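Local coordinates for hypothetical protein (Ralstonia eutropha, PDB 2OPK) that is of unknown function but, as a small cupin-type beta protein, may be a mannose-6-phosphate isomerase, at residues V57-S61 with G62-I66. Sequence-based numbering, arbitrary orientation.
Sequences VMVVS and GSAGI
V59 and A64 meet across the bend where the cupin beta sandwich passes from one sheet to the other: strand 54-61 belongs to the five-stranded sheet, strand 64-68 to the three-stranded one. The two arms run nearly opposite ways, 150° apart, yet no hydrogen bond joins them; the contact is made by side chains that point inward between the two sheets. V59 reaches across with both methyls. Its CG1, anti to the backbone N (chi1 177°), lies by the peptide after G62, 3.9 Å from G62 O, while CG2 approaches A64 CB at 4.3 Å. Farther from the bend the arms splay, with CA atoms of V57 and I66 10.5 Å apart; both side chains point into that gap, and the extended end of I66 (chi2 -166°) brings CD1 to 4.5 Å from V57 CG1. W104 of strand 102-109 touches V57, V59, A64 and I66, and M77 also packs on V59 and I66. At the bend, V60 and S61 form a classic beta bulge opposite V103. The first bond of the S63 side chain points away from V57-S61, and S63 OG hydrogen-bonds D97 OD2.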
ATOM      1  N   VAL B  57      -1.966  -1.209   7.470  1.00 15.18           N
ATOM      2  CA  VAL B  57      -0.550  -1.583   7.356  1.00 13.41           C
ATOM      3  C   VAL B  57      -0.418  -2.940   6.715  1.00 16.37           C
ATOM      4  O   VAL B  57      -1.176  -3.856   7.032  1.00 16.58           O
ATOM      5  CB  VAL B  57       0.166  -1.537   8.747  1.00 17.39           C
ATOM      6  CG1 VAL B  57      -0.501  -2.490   9.790  1.00 15.77           C
ATOM      7  CG2 VAL B  57       1.635  -1.829   8.616  1.00 17.59           C
HETATM    8  N   MSE B  58       0.545  -3.060   5.804  1.00 14.90           N
HETATM    9  CA  MSE B  58       0.769  -4.281   5.071  1.00 16.82           C
HETATM   10  C   MSE B  58       2.240  -4.660   5.000  1.00 14.65           C
HETATM   11  O   MSE B  58       3.098  -3.805   4.812  1.00 11.91           O
HETATM   12  CB  MSE B  58       0.261  -4.111   3.633  1.00 15.18           C
HETATM   13  CG  MSE B  58       0.259  -5.403   2.790  1.00 21.38           C
HETATM   14 SE   MSE B  58      -0.451  -5.103   0.966  0.75 21.54          SE
HETATM   15  CE  MSE B  58       0.594  -3.719   0.527  1.00  4.07           C
ATOM     16  N   VAL B  59       2.500  -5.960   5.076  1.00 12.91           N
ATOM     17  CA  VAL B  59       3.862  -6.505   4.861  1.00 14.19           C
ATOM     18  C   VAL B  59       4.019  -6.654   3.371  1.00 13.98           C
ATOM     19  O   VAL B  59       3.193  -7.286   2.731  1.00 12.44           O
ATOM     20  CB  VAL B  59       4.051  -7.874   5.522  1.00 14.50           C
ATOM     21  CG1 VAL B  59       5.433  -8.412   5.217  1.00 14.93           C
ATOM     22  CG2 VAL B  59       3.803  -7.775   7.055  1.00 16.91           C
ATOM     23  N   VAL B  60       5.071  -6.059   2.825  1.00 13.48           N
ATOM     24  CA  VAL B  60       5.348  -6.106   1.389  1.00 15.08           C
ATOM     25  C   VAL B  60       6.514  -7.052   1.077  1.00 15.80           C
ATOM     26  O   VAL B  60       6.556  -7.672  -0.001  1.00 15.82           O
ATOM     27  CB  VAL B  60       5.609  -4.676   0.850  1.00 16.71           C
ATOM     28  CG1 VAL B  60       5.583  -4.663  -0.620  1.00 24.21           C
ATOM     29  CG2 VAL B  60       4.518  -3.739   1.308  1.00 19.33           C
ATOM     30  N   SER B  61       7.465  -7.143   2.002  1.00 12.90           N
ATOM     31  CA  SER B  61       8.548  -8.100   1.920  1.00 13.87           C
ATOM     32  C   SER B  61       8.914  -8.524   3.323  1.00 14.26           C
ATOM     33  O   SER B  61       8.582  -7.840   4.284  1.00 13.58           O
ATOM     34  CB  SER B  61       9.782  -7.544   1.208  1.00 13.66           C
ATOM     35  OG  SER B  61      10.277  -6.402   1.888  1.00 19.64           O
ATOM     36  N   GLY B  62       9.592  -9.671   3.442  1.00 14.42           N
ATOM     37  CA  GLY B  62       9.876 -10.224   4.772  1.00 14.53           C
ATOM     38  C   GLY B  62       8.643 -10.851   5.408  1.00 12.15           C
ATOM     39  O   GLY B  62       7.853 -11.488   4.731  1.00 12.79           O
ATOM     40  N   SER B  63       8.535 -10.761   6.722  1.00 11.59           N
ATOM     41  CA  SER B  63       7.452 -11.416   7.460  1.00 14.30           C
ATOM     42  C   SER B  63       7.375 -10.856   8.868  1.00 15.04           C
ATOM     43  O   SER B  63       8.343 -10.272   9.368  1.00 13.87           O
ATOM     44  CB  SER B  63       7.624 -12.950   7.537  1.00 15.63           C
ATOM     45  OG  SER B  63       8.787 -13.326   8.254  1.00 17.88           O
ATOM     46  N   ALA B  64       6.234 -11.072   9.511  1.00 14.04           N
ATOM     47  CA  ALA B  64       5.997 -10.534  10.839  1.00 15.13           C
ATOM     48  C   ALA B  64       4.846 -11.223  11.562  1.00 15.85           C
ATOM     49  O   ALA B  64       4.138 -12.070  11.017  1.00 18.55           O
ATOM     50  CB  ALA B  64       5.686  -8.983  10.720  1.00 16.79           C
ATOM     51  N   GLY B  65       4.692 -10.831  12.812  1.00 16.23           N
ATOM     52  CA  GLY B  65       3.541 -11.143  13.617  1.00 17.66           C
ATOM     53  C   GLY B  65       3.131  -9.856  14.306  1.00 18.37           C
ATOM     54  O   GLY B  65       3.989  -9.087  14.714  1.00 17.97           O
ATOM     55  N   ILE B  66       1.825  -9.612  14.361  1.00 19.16           N
ATOM     56  CA  ILE B  66       1.235  -8.487  15.041  1.00 18.99           C
ATOM     57  C   ILE B  66       0.122  -8.976  15.941  1.00 18.32           C
ATOM     58  O   ILE B  66      -0.695  -9.777  15.518  1.00 19.11           O
ATOM     59  CB  ILE B  66       0.618  -7.477  14.064  1.00 19.54           C
ATOM     60  CG1 ILE B  66       1.723  -6.735  13.321  1.00 21.43           C
ATOM     61  CG2 ILE B  66      -0.279  -6.454  14.811  1.00 18.43           C
ATOM     62  CD1 ILE B  66       1.274  -5.495  12.578  1.00 22.51           C
TER